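PDB 6YP6: NanS-p from Escherichia phage vB_EcoP_24B, which is a carbohydrate esterase of a Shiga toxin-encoding phage that probably acts on acetylated sialic acids and is likely to bind carbohydrate. Local coordinates for residues Val43-Glu48 against Tyr205-Asp210; Gly81-Asn86 against Ile119-Lys124. All blocks are in the same frame, centred on the assembly; numbering follows the deposited sequence.

Interaction 1. Residues Val43-Glu48 against Tyr205-Asp210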
loop_
_atom_site.group_PDB
_atom_site.type_symbol
_atom_site.label_atom_id
_atom_site.label_comp_id
_atom_site.label_asym_id
_atom_site.label_seq_id
_atom_site.Cartn_x
_atom_site.Cartn_y
_atom_site.Cartn_z
ATOM N N VAL A 43 2.202 2.229 -14.762
ATOM C CA VAL A 43 2.077 0.794 -14.994
ATOM C C VAL A 43 0.655 0.379 -14.653
ATOM O O VAL A 43 0.140 0.700 -13.578
ATOM C CB VAL A 43 3.161 -0.034 -14.284
ATOM C CG1 VAL A 43 2.984 -0.035 -12.777
ATOM C CG2 VAL A 43 3.176 -1.475 -14.832
ATOM N N LYS A 44 0.006 -0.280 -15.594
ATOM C CA LYS A 44 -1.372 -0.722 -15.471
ATOM C C LYS A 44 -1.379 -2.173 -15.022
ATOM O O LYS A 44 -0.800 -3.041 -15.687
ATOM C CB LYS A 44 -2.063 -0.576 -16.820
ATOM C CG LYS A 44 -3.492 -1.085 -16.879
ATOM C CD LYS A 44 -4.096 -0.786 -18.258
ATOM C CE LYS A 44 -5.406 -1.513 -18.507
ATOM N NZ LYS A 44 -5.909 -1.293 -19.893
ATOM N N LEU A 45 -2.036 -2.423 -13.901
ATOM C CA LEU A 45 -2.075 -3.733 -13.269
ATOM C C LEU A 45 -3.476 -4.305 -13.405
ATOM O O LEU A 45 -4.465 -3.696 -12.974
ATOM C CB LEU A 45 -1.673 -3.629 -11.799
ATOM C CG LEU A 45 -0.312 -2.948 -11.565
ATOM C CD1 LEU A 45 -0.050 -2.828 -10.077
ATOM C CD2 LEU A 45 0.822 -3.667 -12.225
ATOM N N THR A 46 -3.546 -5.476 -14.023
ATOM C CA THR A 46 -4.781 -6.190 -14.265
ATOM C C THR A 46 -4.529 -7.678 -14.062
ATOM O O THR A 46 -3.393 -8.125 -13.876
ATOM C CB THR A 46 -5.279 -5.995 -15.711
ATOM O OG1 THR A 46 -4.294 -6.478 -16.640
ATOM C CG2 THR A 46 -5.597 -4.533 -15.993
ATOM N N LYS A 47 -5.607 -8.450 -14.116
ATOM C CA LYS A 47 -5.514 -9.904 -14.130
ATOM C C LYS A 47 -6.766 -10.457 -14.800
ATOM O O LYS A 47 -7.736 -9.736 -15.041
ATOM C CB LYS A 47 -5.283 -10.480 -12.722
ATOM C CG LYS A 47 -6.212 -9.970 -11.614
ATOM C CD LYS A 47 -7.565 -10.673 -11.633
ATOM C CE LYS A 47 -8.493 -10.150 -10.539
ATOM N NZ LYS A 47 -8.183 -10.694 -9.202
ATOM N N GLU A 48 -6.735 -11.748 -15.095
ATOM C CA GLU A 48 -7.916 -12.430 -15.610
ATOM C C GLU A 48 -8.799 -12.816 -14.425
ATOM O O GLU A 48 -8.368 -13.569 -13.548
ATOM C CB GLU A 48 -7.509 -13.672 -16.398
ATOM C CG GLU A 48 -6.736 -13.390 -17.682
ATOM C CD GLU A 48 -7.540 -12.595 -18.697
ATOM O OE1 GLU A 48 -8.786 -12.586 -18.602
ATOM O OE2 GLU A 48 -6.922 -11.976 -19.591
ATOM N N TYR A 205 -10.735 -3.536 -9.427
ATOM C CA TYR A 205 -10.556 -2.428 -10.356
ATOM C C TYR A 205 -9.180 -2.509 -11.015
ATOM O O TYR A 205 -8.172 -2.635 -10.311
ATOM C CB TYR A 205 -10.605 -1.079 -9.648
ATOM C CG TYR A 205 -11.928 -0.669 -9.060
ATOM C CD1 TYR A 205 -12.886 -0.034 -9.826
ATOM C CD2 TYR A 205 -12.202 -0.867 -7.704
ATOM C CE1 TYR A 205 -14.077 0.373 -9.279
ATOM C CE2 TYR A 205 -13.400 -0.460 -7.150
ATOM C CZ TYR A 205 -14.337 0.160 -7.952
ATOM O OH TYR A 205 -15.550 0.586 -7.451
ATOM N N PRO A 206 -9.079 -2.349 -12.335
ATOM C CA PRO A 206 -7.763 -2.076 -12.923
ATOM C C PRO A 206 -7.179 -0.836 -12.256
ATOM O O PRO A 206 -7.901 0.114 -11.940
ATOM C CB PRO A 206 -8.073 -1.846 -14.403
ATOM C CG PRO A 206 -9.370 -2.569 -14.619
ATOM C CD PRO A 206 -10.142 -2.348 -13.354
ATOM N N VAL A 207 -5.866 -0.841 -12.029
ATOM C CA VAL A 207 -5.205 0.278 -11.363
ATOM C C VAL A 207 -3.939 0.654 -12.116
ATOM O O VAL A 207 -3.201 -0.214 -12.598
ATOM C CB VAL A 207 -4.935 -0.028 -9.868
ATOM C CG1 VAL A 207 -3.911 -1.133 -9.673
ATOM C CG2 VAL A 207 -4.515 1.236 -9.096
ATOM N N LEU A 208 -3.692 1.958 -12.201
ATOM C CA LEU A 208 -2.459 2.506 -12.739
ATOM C C LEU A 208 -1.611 2.984 -11.570
ATOM O O LEU A 208 -2.089 3.729 -10.707
ATOM C CB LEU A 208 -2.731 3.674 -13.684
ATOM C CG LEU A 208 -3.004 3.308 -15.141
ATOM C CD1 LEU A 208 -4.217 2.446 -15.280
ATOM C CD2 LEU A 208 -3.138 4.581 -15.959
ATOM N N ILE A 209 -0.358 2.562 -11.542
ATOM C CA ILE A 209 0.587 2.964 -10.508
ATOM C C ILE A 209 1.630 3.880 -11.129
ATOM O O ILE A 209 2.273 3.522 -12.121
ATOM C CB ILE A 209 1.262 1.737 -9.864
ATOM C CG1 ILE A 209 0.243 0.776 -9.282
ATOM C CG2 ILE A 209 2.307 2.189 -8.842
ATOM C CD1 ILE A 209 -0.507 1.316 -8.159
ATOM N N ASP A 210 1.804 5.054 -10.538
ATOM C CA ASP A 210 2.868 5.984 -10.904
ATOM C C ASP A 210 4.147 5.650 -10.141
ATOM O O ASP A 210 5.227 5.556 -10.732
ATOM C CB ASP A 210 2.396 7.404 -10.563
ATOM C CG ASP A 210 3.201 8.482 -11.242
ATOM O OD1 ASP A 210 3.575 8.297 -12.418
ATOM O OD2 ASP A 210 3.382 9.565 -10.638
HETATM O O HOH W 1 -6.186 -5.147 -11.126
#

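Interaction 2. Residues Gly81-Asn86 against Ile119-Lys124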
loop_
_atom_site.group_PDB
_atom_site.type_symbol
_atom_site.label_atom_id
_atom_site.label_comp_id
_atom_site.label_asym_id
_atom_site.label_seq_id
_atom_site.Cartn_x
_atom_site.Cartn_y
_atom_site.Cartn_z
ATOM N N GLY A 81 -12.300 2.274 -14.180
ATOM C CA GLY A 81 -13.503 1.475 -14.226
ATOM C C GLY A 81 -14.674 2.139 -13.514
ATOM O O GLY A 81 -14.546 3.161 -12.835
ATOM N N ALA A 82 -15.841 1.517 -13.688
ATOM C CA ALA A 82 -17.082 2.007 -13.102
ATOM C C ALA A 82 -17.127 1.730 -11.597
ATOM O O ALA A 82 -16.622 0.716 -11.114
ATOM C CB ALA A 82 -18.274 1.307 -13.753
ATOM N N LEU A 83 -17.769 2.627 -10.853
ATOM C CA LEU A 83 -17.988 2.399 -9.433
ATOM C C LEU A 83 -18.811 1.130 -9.225
ATOM O O LEU A 83 -19.913 0.997 -9.775
ATOM C CB LEU A 83 -18.711 3.588 -8.817
ATOM C CG LEU A 83 -19.235 3.427 -7.390
ATOM C CD1 LEU A 83 -18.119 3.169 -6.397
ATOM C CD2 LEU A 83 -20.004 4.677 -7.002
ATOM N N ALA A 84 -18.280 0.209 -8.419
ATOM C CA ALA A 84 -18.963 -1.016 -8.029
ATOM C C ALA A 84 -18.863 -1.143 -6.514
ATOM O O ALA A 84 -17.754 -1.158 -5.961
ATOM C CB ALA A 84 -18.335 -2.233 -8.708
ATOM N N ALA A 85 -20.007 -1.263 -5.846
ATOM C CA ALA A 85 -20.010 -1.300 -4.393
ATOM C C ALA A 85 -19.156 -2.458 -3.895
ATOM O O ALA A 85 -19.286 -3.593 -4.361
ATOM C CB ALA A 85 -21.436 -1.485 -3.888
ATOM N N ASN A 86 -18.297 -2.169 -2.920
ATOM C CA ASN A 86 -17.514 -3.136 -2.143
ATOM C C ASN A 86 -16.316 -3.703 -2.889
ATOM O O ASN A 86 -15.588 -4.530 -2.326
ATOM C CB ASN A 86 -18.414 -4.228 -1.560
ATOM C CG ASN A 86 -19.601 -3.620 -0.822
ATOM O OD1 ASN A 86 -19.437 -2.661 -0.058
ATOM N ND2 ASN A 86 -20.793 -4.127 -1.083
ATOM N N ILE A 119 -7.484 -0.519 -0.103
ATOM C CA ILE A 119 -8.251 0.500 -0.796
ATOM C C ILE A 119 -9.434 -0.207 -1.456
ATOM O O ILE A 119 -9.250 -1.194 -2.180
ATOM C CB ILE A 119 -7.371 1.234 -1.824
ATOM C CG1 ILE A 119 -6.182 1.918 -1.154
ATOM C CG2 ILE A 119 -8.211 2.219 -2.632
ATOM C CD1 ILE A 119 -5.147 2.410 -2.131
ATOM N N GLN A 120 -10.644 0.287 -1.180
ATOM C CA GLN A 120 -11.891 -0.369 -1.544
ATOM C C GLN A 120 -12.952 0.708 -1.686
ATOM O O GLN A 120 -12.926 1.691 -0.946
ATOM C CB GLN A 120 -12.288 -1.331 -0.411
ATOM C CG GLN A 120 -13.557 -2.130 -0.637
ATOM C CD GLN A 120 -14.037 -2.822 0.612
ATOM O OE1 GLN A 120 -13.753 -2.372 1.729
ATOM N NE2 GLN A 120 -14.780 -3.915 0.442
ATOM N N THR A 121 -13.906 0.520 -2.595
ATOM C CA THR A 121 -15.056 1.409 -2.620
ATOM C C THR A 121 -16.182 0.838 -1.770
ATOM O O THR A 121 -16.369 -0.377 -1.695
ATOM C CB THR A 121 -15.583 1.650 -4.037
ATOM O OG1 THR A 121 -15.796 0.412 -4.726
ATOM C CG2 THR A 121 -14.628 2.474 -4.846
ATOM N N ASP A 122 -16.937 1.732 -1.126
ATOM C CA ASP A 122 -18.281 1.385 -0.662
ATOM C C ASP A 122 -19.234 1.631 -1.832
ATOM O O ASP A 122 -18.843 1.396 -2.979
ATOM C CB ASP A 122 -18.605 2.046 0.683
ATOM C CG ASP A 122 -18.473 3.551 0.692
ATOM O OD1 ASP A 122 -18.668 4.188 -0.355
ATOM O OD2 ASP A 122 -18.203 4.103 1.788
ATOM N N ALA A 123 -20.478 2.051 -1.590
ATOM C CA ALA A 123 -21.378 2.338 -2.705
ATOM C C ALA A 123 -21.202 3.740 -3.267
ATOM O O ALA A 123 -21.885 4.093 -4.232
ATOM C CB ALA A 123 -22.834 2.117 -2.297
ATOM N N LYS A 124 -20.290 4.539 -2.711
ATOM C CA LYS A 124 -20.091 5.885 -3.219
ATOM C C LYS A 124 -18.652 6.383 -3.219
ATOM O O LYS A 124 -18.278 7.112 -4.137
ATOM C CB LYS A 124 -21.035 6.887 -2.538
ATOM C CG LYS A 124 -20.850 7.048 -1.035
ATOM C CD LYS A 124 -21.996 7.893 -0.448
ATOM C CE LYS A 124 -21.719 8.306 0.993
ATOM N NZ LYS A 124 -20.549 9.217 1.108
#

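Interaction 1. Residues Val43-Glu48 against Tyr205-Asp210
Val-43 and Ile-209 exchange backbone hydrogen bonds, Val-43 N to Ile-209 O at 2.9 Å and Ile-209 N to Val-43 O at 2.8 Å. Two residues along, Leu-45 N reaches Val-207 O at 2.8 Å, nearly straight (172°), but the reciprocal bond from Val-207 N to Leu-45 O is weak at 3.3 Å. These hydrogen-bonded pairs flank the non-hydrogen-bonded pair Lys-44/Leu-208, the alternation of an antiparallel sheet. A water 2.9 Å from Leu-45 O can supply a second partner, and also lies in weak bonding range of Tyr-205 O. Lys-44 and Thr-46 bond through their backbones to Glu-30 and Arg-28, and Leu-208 to Lys-78. On the apolar face, chi1 of Leu-45 (-54°) sets CG beside its backbone N, and CD1 slants across to Ile-209 CG1 at 3.7 Å; Val-43 CG1 lies 3.8 Å from Ile-209 CB. On the reverse face Leu-208 CD1 rests 3.9 Å from Lys-44 CG. Val-207 and Ile-209 extend the apolar face to Val-89 and Met-90 of the other sheet, while Val-43 and Leu-45 meet Ala-29 of strand 28-33. The facing backbone groups of Val-43 and Ile-209 are thus paired within the sheet, whereas water shares the task at Leu-45.

Interaction 2. Residues Gly81-Asn86 against Ile119-Lys124
Thr-121 forms the tight centre of this surface contact. Its OG1 gives a 2.8 Å hydrogen bond to Ala-84 O, approaching from 35° above the carbonyl plane, and also bonds to the hydroxyl of Tyr-205. A chi1 of 51° places OG1 between the backbone N and the carbonyl carbon of Thr-121, and leaves CB and CG2 both alongside Leu-83 CD1. The two branches of Leu-83 divide the work: CD1 packs on Thr-121 CB at 3.8 Å, while CD2 sits 3.4 Å from Ala-123 O. Beside them Ala-85 CA directs its hydrogen almost straight (171°) at Asp-122 O, 3.3 Å away. At the strand side, the extended Gln-120 side chain brings NE2 within 2.9 Å of Asn-86 O; this oxygen lies in the amide plane of Gln-120, although the donor stands well above the carbonyl plane of Asn-86. Asn-86 N adds a bent, weak bond to Thr-121 O. On the solvent side the fit slackens: Ala-85 CB and Ala-123 CB merely touch at 4.2 Å, and the Lys-124 side chain sets out away from the loop. Asp-122 also turns from it, using OD1 to accept from Lys-124 N in an Asx turn and from Asp-125 N, within the connection between strands 113-121 and 125-130. An irregular loop is therefore fastened to a strand end chiefly by side-chain donors meeting its carbonyls, with hydrophobic cover confined largely to Leu-83.

From the N terminus, the chain passes through 43-48, 81-86 and 119-124 before returning at 205-210. Interaction 1 closes the long loop of 156 intervening residues, and interaction 2 closes a much shorter one of 32 residues lying wholly within it. The first joins neighbouring strands of the antiparallel sheet that contains strands 41-46, 71-79 and 207-216. The second holds the passage from strand 71-79 to the other sheet, which holds 88-95 and 113-121, against the end of strand 113-121. Tyr-205 bridges both: its OH lies 2.7 Å from Thr-121 OG1 and 2.9 Å from Ala-84 N, probable hydrogen bonds that tie the entry to strand 207-216 to the crossing between the two sheets.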